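PDB 3CZX: putative N-acetylmuramoyl-L-alanine amidase from Neisseria meningitidis MC58, which probably hydrolyses the bond between N-acetylmuramoyl groups and L-amino acid residues in cell-wall glycopeptides, as a zinc-dependent amidase. Local coordinates for residues E76-A81 with G141-P146; L29-R34 with T54-M59; W101-G106 with G119-K124. One frame throughout, in Å; residues are numbered along the deposited sequence.

Contact 1 of 3, residues E76-A81 with G141-P146; sequences EFHTNA and GIVFEP. With ZN (zinc ion), chain E.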
# COMPACT_ATOMS: atom_id res chain seq x y z
N GLU A 76 -6.42 9.89 -12.79
CA GLU A 76 -6.84 10.04 -11.40
C GLU A 76 -7.64 8.82 -10.95
O GLU A 76 -8.67 8.47 -11.54
CB GLU A 76 -7.67 11.31 -11.18
CG GLU A 76 -7.93 11.52 -9.72
CD GLU A 76 -8.40 12.87 -9.39
OE1 GLU A 76 -9.64 13.05 -9.35
OE2 GLU A 76 -7.52 13.73 -9.16
N PHE A 77 -7.17 8.18 -9.89
CA PHE A 77 -7.76 6.95 -9.43
C PHE A 77 -8.94 7.24 -8.49
O PHE A 77 -8.84 8.06 -7.58
CB PHE A 77 -6.71 6.06 -8.72
CG PHE A 77 -5.59 5.60 -9.62
CD1 PHE A 77 -5.71 4.47 -10.40
CD2 PHE A 77 -4.43 6.32 -9.67
CE1 PHE A 77 -4.64 4.07 -11.22
CE2 PHE A 77 -3.35 5.94 -10.51
CZ PHE A 77 -3.48 4.83 -11.27
N HIS A 78 -10.02 6.56 -8.78
CA HIS A 78 -11.27 6.61 -8.01
C HIS A 78 -11.82 5.21 -7.87
O HIS A 78 -11.31 4.28 -8.49
CB HIS A 78 -12.32 7.41 -8.77
CG HIS A 78 -12.11 8.89 -8.71
ND1 HIS A 78 -12.87 9.70 -7.90
CD2 HIS A 78 -11.22 9.70 -9.33
CE1 HIS A 78 -12.43 10.95 -7.99
NE2 HIS A 78 -11.44 10.97 -8.86
N THR A 79 -12.84 5.05 -7.01
CA THR A 79 -13.67 3.86 -7.02
C THR A 79 -15.10 4.24 -7.41
O THR A 79 -15.58 5.34 -7.03
CB THR A 79 -13.73 3.13 -5.65
OG1 THR A 79 -14.27 4.00 -4.66
CG2 THR A 79 -12.37 2.75 -5.19
N ASN A 80 -15.75 3.35 -8.14
CA ASN A 80 -17.16 3.50 -8.46
C ASN A 80 -17.98 3.13 -7.23
O ASN A 80 -17.45 2.66 -6.23
CB ASN A 80 -17.54 2.68 -9.69
CG ASN A 80 -18.52 3.41 -10.58
OD1 ASN A 80 -19.40 4.14 -10.09
ND2 ASN A 80 -18.37 3.23 -11.90
N ALA A 81 -19.27 3.45 -7.25
CA ALA A 81 -20.16 3.14 -6.16
C ALA A 81 -21.60 3.16 -6.69
O ALA A 81 -21.93 3.99 -7.52
CB ALA A 81 -20.02 4.17 -5.05
N GLY A 141 -7.78 14.58 -18.79
CA GLY A 141 -7.33 13.55 -17.86
C GLY A 141 -8.26 12.35 -17.96
O GLY A 141 -9.35 12.44 -18.54
N ILE A 142 -7.87 11.27 -17.30
CA ILE A 142 -8.65 10.01 -17.27
C ILE A 142 -9.08 9.76 -15.83
O ILE A 142 -8.22 9.67 -14.95
CB ILE A 142 -7.77 8.84 -17.74
CG1 ILE A 142 -7.27 9.07 -19.18
CG2 ILE A 142 -8.51 7.47 -17.63
CD1 ILE A 142 -6.22 8.07 -19.60
N VAL A 143 -10.39 9.70 -15.60
CA VAL A 143 -10.92 9.32 -14.29
C VAL A 143 -11.11 7.82 -14.34
O VAL A 143 -12.03 7.32 -14.99
CB VAL A 143 -12.25 10.06 -13.99
CG1 VAL A 143 -12.95 9.51 -12.72
CG2 VAL A 143 -11.99 11.55 -13.89
N PHE A 144 -10.21 7.10 -13.66
CA PHE A 144 -10.20 5.63 -13.72
C PHE A 144 -10.88 5.04 -12.50
O PHE A 144 -10.45 5.31 -11.38
CB PHE A 144 -8.74 5.13 -13.85
CG PHE A 144 -8.59 3.66 -14.16
CD1 PHE A 144 -9.52 2.97 -14.89
CD2 PHE A 144 -7.45 2.98 -13.74
CE1 PHE A 144 -9.33 1.61 -15.20
CE2 PHE A 144 -7.28 1.66 -14.04
CZ PHE A 144 -8.21 0.97 -14.75
N GLU A 145 -11.91 4.24 -12.75
CA GLU A 145 -12.68 3.56 -11.72
C GLU A 145 -12.62 2.06 -11.95
O GLU A 145 -13.51 1.46 -12.53
CB GLU A 145 -14.12 4.06 -11.72
CG GLU A 145 -14.21 5.54 -11.48
CD GLU A 145 -15.63 6.00 -11.35
OE1 GLU A 145 -16.22 5.84 -10.28
OE2 GLU A 145 -16.15 6.51 -12.34
N PRO A 146 -11.56 1.44 -11.47
CA PRO A 146 -11.42 -0.00 -11.74
C PRO A 146 -12.49 -0.91 -11.11
O PRO A 146 -12.70 -1.99 -11.64
CB PRO A 146 -10.05 -0.34 -11.17
CG PRO A 146 -9.41 0.88 -10.82
CD PRO A 146 -10.40 2.01 -10.80
ZN ZN E . -14.60 9.33 -6.59
O HOH W 1 -15.73 8.14 -8.07
O HOH W 2 -16.26 1.22 -12.36
O HOH W 3 -16.08 10.92 -7.33

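Contact 2 of 3, residues L29-R34 with T54-M59; sequences LAQDMR and TGKGNM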
# COMPACT_ATOMS: atom_id res chain seq x y z
N LEU A 29 -8.12 3.92 -0.75
CA LEU A 29 -7.88 3.00 -1.87
C LEU A 29 -7.23 3.74 -3.05
O LEU A 29 -6.33 3.20 -3.75
CB LEU A 29 -9.18 2.30 -2.30
CG LEU A 29 -9.88 1.45 -1.23
CD1 LEU A 29 -11.34 1.04 -1.62
CD2 LEU A 29 -9.03 0.24 -0.92
N ALA A 30 -7.66 4.98 -3.29
CA ALA A 30 -7.13 5.79 -4.38
C ALA A 30 -5.66 6.19 -4.11
O ALA A 30 -4.82 6.14 -5.02
CB ALA A 30 -8.02 7.02 -4.61
N GLN A 31 -5.34 6.58 -2.87
CA GLN A 31 -3.98 6.82 -2.43
C GLN A 31 -3.11 5.58 -2.71
O GLN A 31 -2.03 5.71 -3.26
CB GLN A 31 -3.97 7.19 -0.94
CG GLN A 31 -2.63 7.20 -0.28
CD GLN A 31 -2.70 7.54 1.18
OE1 GLN A 31 -3.68 7.19 1.84
NE2 GLN A 31 -1.68 8.24 1.69
N ASP A 32 -3.59 4.40 -2.35
CA ASP A 32 -2.80 3.18 -2.56
C ASP A 32 -2.57 2.99 -4.05
O ASP A 32 -1.44 2.68 -4.48
CB ASP A 32 -3.50 1.93 -2.05
CG ASP A 32 -3.35 1.73 -0.54
OD1 ASP A 32 -2.56 2.47 0.07
OD2 ASP A 32 -4.07 0.83 -0.02
N MSE A 33 -3.63 3.11 -4.86
CA MSE A 33 -3.45 2.91 -6.30
C MSE A 33 -2.43 3.86 -6.89
O MSE A 33 -1.54 3.42 -7.64
CB MSE A 33 -4.78 3.01 -7.05
CG MSE A 33 -5.69 1.89 -6.74
SE MSE A 33 -7.37 1.85 -7.79
CE MSE A 33 -8.54 2.65 -6.44
N ARG A 34 -2.56 5.14 -6.59
CA ARG A 34 -1.63 6.15 -7.12
C ARG A 34 -0.19 5.84 -6.65
O ARG A 34 0.76 5.79 -7.46
CB ARG A 34 -2.07 7.58 -6.76
CG ARG A 34 -1.04 8.65 -7.12
CD ARG A 34 -0.39 9.26 -5.88
NE ARG A 34 -1.26 10.26 -5.29
CZ ARG A 34 -1.57 10.36 -4.00
NH1 ARG A 34 -2.36 11.34 -3.61
NH2 ARG A 34 -1.16 9.47 -3.12
N THR A 54 2.25 11.57 -1.98
CA THR A 54 2.05 10.22 -1.44
C THR A 54 0.95 10.16 -0.37
O THR A 54 0.60 9.07 0.08
CB THR A 54 3.36 9.63 -0.90
OG1 THR A 54 3.82 10.36 0.25
CG2 THR A 54 4.42 9.70 -1.95
N GLY A 55 0.40 11.32 -0.02
CA GLY A 55 -0.69 11.41 0.97
C GLY A 55 -2.03 11.25 0.31
O GLY A 55 -2.15 10.54 -0.68
N LYS A 56 -3.08 11.86 0.87
CA LYS A 56 -4.40 11.78 0.25
C LYS A 56 -4.46 12.68 -1.01
O LYS A 56 -3.53 13.42 -1.29
CB LYS A 56 -5.51 12.18 1.24
CG LYS A 56 -5.43 11.50 2.60
CD LYS A 56 -5.49 9.99 2.56
CE LYS A 56 -5.42 9.41 3.97
NZ LYS A 56 -5.30 7.96 3.97
N GLY A 57 -5.53 12.59 -1.77
CA GLY A 57 -5.59 13.30 -3.04
C GLY A 57 -6.47 14.54 -3.02
O GLY A 57 -6.40 15.33 -2.07
N ASN A 58 -7.26 14.69 -4.09
CA ASN A 58 -8.12 15.86 -4.34
C ASN A 58 -7.36 17.18 -4.54
O ASN A 58 -7.72 18.22 -3.95
CB ASN A 58 -9.15 16.03 -3.23
CG ASN A 58 -10.27 16.98 -3.63
OD1 ASN A 58 -10.83 16.87 -4.73
ND2 ASN A 58 -10.58 17.93 -2.74
N MSE A 59 -6.33 17.14 -5.38
CA MSE A 59 -5.56 18.33 -5.75
C MSE A 59 -6.52 19.29 -6.42
O MSE A 59 -7.35 18.86 -7.23
CB MSE A 59 -4.42 17.96 -6.71
CG MSE A 59 -3.75 19.14 -7.43
SE MSE A 59 -2.32 18.57 -8.68
CE MSE A 59 -0.86 18.42 -7.37

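Contact 3 of 3, residues W101-G106 with G119-K124; sequences WCQVLG and GEDGFK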
# COMPACT_ATOMS: atom_id res chain seq x y z
N TRP A 101 -6.03 4.84 -24.37
CA TRP A 101 -5.43 4.73 -23.04
C TRP A 101 -6.39 4.12 -22.03
O TRP A 101 -5.99 3.27 -21.24
CB TRP A 101 -4.98 6.08 -22.52
CG TRP A 101 -3.62 6.43 -22.86
CD1 TRP A 101 -3.24 7.47 -23.65
CD2 TRP A 101 -2.42 5.80 -22.41
NE1 TRP A 101 -1.87 7.52 -23.72
CE2 TRP A 101 -1.34 6.51 -22.95
CE3 TRP A 101 -2.16 4.72 -21.55
CZ2 TRP A 101 -0.01 6.14 -22.72
CZ3 TRP A 101 -0.81 4.35 -21.32
CH2 TRP A 101 0.23 5.08 -21.89
N CYS A 102 -7.65 4.55 -22.07
CA CYS A 102 -8.70 3.98 -21.17
C CYS A 102 -8.82 2.48 -21.36
O CYS A 102 -9.01 1.74 -20.37
CB CYS A 102 -10.05 4.66 -21.44
SG CYS A 102 -10.10 6.37 -20.89
N GLN A 103 -8.71 2.04 -22.60
CA GLN A 103 -8.86 0.62 -22.95
C GLN A 103 -7.63 -0.18 -22.51
O GLN A 103 -7.75 -1.30 -21.99
CB GLN A 103 -9.16 0.46 -24.45
CG GLN A 103 -10.55 0.95 -24.79
CD GLN A 103 -10.87 1.01 -26.25
OE1 GLN A 103 -9.97 1.10 -27.12
NE2 GLN A 103 -12.17 1.00 -26.55
N VAL A 104 -6.44 0.41 -22.66
CA VAL A 104 -5.19 -0.22 -22.19
C VAL A 104 -5.26 -0.44 -20.67
O VAL A 104 -4.98 -1.53 -20.17
CB VAL A 104 -3.96 0.66 -22.52
CG1 VAL A 104 -2.70 0.19 -21.80
CG2 VAL A 104 -3.74 0.70 -24.03
N LEU A 105 -5.68 0.60 -19.95
CA LEU A 105 -5.79 0.53 -18.47
C LEU A 105 -6.83 -0.50 -18.07
O LEU A 105 -6.61 -1.32 -17.20
CB LEU A 105 -6.19 1.87 -17.86
CG LEU A 105 -5.12 2.98 -18.07
CD1 LEU A 105 -5.74 4.35 -17.78
CD2 LEU A 105 -3.89 2.72 -17.19
N GLY A 106 -8.00 -0.44 -18.70
CA GLY A 106 -9.11 -1.32 -18.33
C GLY A 106 -8.77 -2.79 -18.56
O GLY A 106 -9.01 -3.66 -17.70
N GLY A 119 -18.72 0.04 -20.72
CA GLY A 119 -18.48 0.93 -21.85
C GLY A 119 -17.85 0.20 -23.00
O GLY A 119 -18.11 -0.98 -23.22
N GLU A 120 -17.03 0.93 -23.76
CA GLU A 120 -16.35 0.33 -24.92
C GLU A 120 -15.01 -0.20 -24.45
O GLU A 120 -14.03 0.53 -24.44
CB GLU A 120 -16.16 1.35 -26.06
CG GLU A 120 -15.67 0.65 -27.32
CD GLU A 120 -15.11 1.58 -28.37
OE1 GLU A 120 -15.54 2.76 -28.45
OE2 GLU A 120 -14.22 1.11 -29.12
N ASP A 121 -14.99 -1.46 -24.04
CA ASP A 121 -13.78 -2.10 -23.54
C ASP A 121 -13.14 -1.22 -22.47
O ASP A 121 -11.91 -1.08 -22.41
CB ASP A 121 -12.79 -2.43 -24.68
CG ASP A 121 -13.37 -3.41 -25.70
OD1 ASP A 121 -14.17 -4.28 -25.31
OD2 ASP A 121 -13.00 -3.31 -26.89
N GLY A 122 -14.00 -0.64 -21.61
CA GLY A 122 -13.56 0.14 -20.46
C GLY A 122 -13.64 1.65 -20.59
O GLY A 122 -13.45 2.36 -19.64
N PHE A 123 -13.92 2.13 -21.79
CA PHE A 123 -13.99 3.59 -22.02
C PHE A 123 -15.42 4.12 -21.98
O PHE A 123 -16.30 3.55 -22.62
CB PHE A 123 -13.45 3.92 -23.43
CG PHE A 123 -13.73 5.35 -23.86
CD1 PHE A 123 -13.03 6.41 -23.29
CD2 PHE A 123 -14.68 5.66 -24.85
CE1 PHE A 123 -13.26 7.72 -23.66
CE2 PHE A 123 -14.89 6.98 -25.22
CZ PHE A 123 -14.19 8.01 -24.60
N LYS A 124 -15.62 5.22 -21.25
CA LYS A 124 -16.83 6.00 -21.30
C LYS A 124 -16.46 7.44 -21.59
O LYS A 124 -15.50 7.96 -21.03
CB LYS A 124 -17.58 5.86 -19.99
CG LYS A 124 -18.17 4.45 -19.91
CD LYS A 124 -19.51 4.42 -19.34
CE LYS A 124 -20.00 2.98 -19.16
NZ LYS A 124 -20.77 2.79 -17.89
O HOH W 4 -11.05 1.29 -18.37

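Contact 1 of 3, residues E76-A81 with G141-P146
At the edge of the Phe144 ring, in plane, lies Phe77, whose CE1 is 3.9 Å from CD2 of Phe144. CG of Pro146 lies over one face of the Phe144 ring, offset toward the rim. The His78 imidazole meets Val143 CG1 obliquely, and His131 packs edge-to-face with it. At the imidazole edge, NE2 of His78 donates to OE1 of Glu76 over 2.8 Å. The carboxylate receives this bond on its anti side, and OE1 stays close to the ring plane. The other ring nitrogen, ND1 of His78, binds the zinc ion at 2.2 Å. His12, Glu26 and two waters complete the metal site.

The backbones pair as neighbouring parallel strands. Glu76 N bonds to Ile142 O, and Phe144 N to Glu76 O. His78 N then donates to Phe144 O at 2.9 Å, extending the pairing to the zinc ligand itself. With CG beside the backbone N (chi1 -59°), Glu145 runs extended past His78 to Asn80. Its carboxylate is 27° from the Asn80 amide plane, and OE1 of Glu145 comes within 3.1 Å of CA of Asn80. One water joins Asn80 ND2 to Glu145 O. A different water, one of the two on the zinc, donates to Thr79 O.

Arg133 forms a salt bridge to the same OE1 of Glu76, and the Thr9 hydroxyl hydrogen-bonds to OE2. Glu76 is therefore a second-shell residue, and its bond probably helps fix the rotation of the His78 ring. Its hydrogen bond at NE2 leaves ND1 for the metal and would probably strengthen the histidine as a donor to zinc.

Contact 2 of 3, residues L29-R34 with T54-M59
Arg34 grips the carbonyl of Gly55 end-on with two nitrogens. NH2 of Arg34 lies 2.8 Å from Gly55 O, and NH1 of Arg34 lies 3.0 Å from the same atom. The oxygen sits at the guanidinium edge, in its plane. The two donors reach the carbonyl differently: NH2 is slightly tilted from the carbonyl plane, while NH1 stands 49° above it. The arginine chain bends at chi2 and chi3 to turn its end to the loop, and Asp52 takes its NE in a salt bridge.

Beside it, Gln31 places CG opposite its backbone N (chi1 168°) and runs extended from there. This carries its amide alongside the loop backbone. NE2 of Gln31 donates to Thr54 O at 2.9 Å along a nearly straight line (177°), in the amide plane and on a carbonyl lone pair. The methylene CG of Gln31 is 3.4 Å from Gly55 O. Lys56 starts away from the helix but bends back, and its NZ makes a 2.8 Å hydrogen bond to OE1 of Gln31. Asp28 gives that ammonium a salt bridge, and the backbone O of Thr160 of the second subunit accepts from it too. The contact borders the subunit interface here, where Trp163 of the second subunit packs on Gln31.

The outer side is looser. Thr54 is exposed, and its CB points away from the helix. Gly55 and Gly57 are partly exposed, and NH1 of Arg34 makes only a weak bond to Lys56 O.

Polar bonds thus fasten the loop after strand 49-51 to helix 26-45. Each end of the Gln31 amide is used, one as donor and one as acceptor. The positive groups of Arg34 and Lys56 are balanced by Asp52 and Asp28, which probably stabilises both as charged.

Contact 3 of 3, residues W101-G106 with G119-K124
Gln103 reaches the turn with its amide. NE2 of Gln103 donates to Glu120 O at 2.9 Å, with an almost straight bond (171°). The oxygen lies near the amide plane, but the donor stands well above the carbonyl plane. A second, weak bond joins the same NE2 to OE2 of Glu120 at 3.3 Å. The carboxylate and amide planes are 72° apart. Nearby, SG of Cys102 meets the edge of the Phe123 ring, in plane, 3.8 Å from CD1 of Phe123. This is a sulfur-aromatic contact at the rim. CB of Cys102 also packs on Phe123.

Asp121 O is buried by the contact and has no hydrogen-bond partner. CG of Gln103 lies 3.4 Å from it, and CA of Gln103 makes a CA-H...O contact with it. One water bridges the helix and the turn, donating to Cys102 O and Gly122 O.

The next layer is the turn itself. Glu120 to Phe123 forms a type I' beta turn, with backbone bonds in both directions between its two ends. Phe123 N and Gln103 NE2 approach Glu120 O from opposite faces of its plane, so the carbonyl is held by the turn and the helix together. The Glu120 carboxylate has Lys99 as a salt-bridge partner through OE1. An extended Gln103 chain (chi2 172°) spans the gap to the turn.

The contact belongs to the beta-alpha-beta unit of strand 91-94, helix 99-113 and strand 123-125. Gly122 and Lys124 bond by their backbones to strand 91-94. Cys102 also touches that strand and Ile142 of strand 142-145. On the helix, Trp101 and Leu105 pack against helix 152-177.

In the fold
Contact 1 is the buried core, in the middle of the mixed sheet, while contacts 2 and 3 are partly buried and lie on opposite sides of the chain's centre. Contact 1 touches both. Phe77 and Pro146 pack on Met33, a selenomethionine, of helix 26-45, which carries contact 2. Ile142 and Phe144 pack on helix 99-113, which carries contact 3. Contacts 1 and 3 reach the same sheet, and contact 3 is nested in the loop that contact 1 closes. Chemistry follows place: strand pairing and zinc binding at the centre, charged and amide bonds to a loop near the second subunit, and one amide with a sulfur-aromatic touch beside an edge strand.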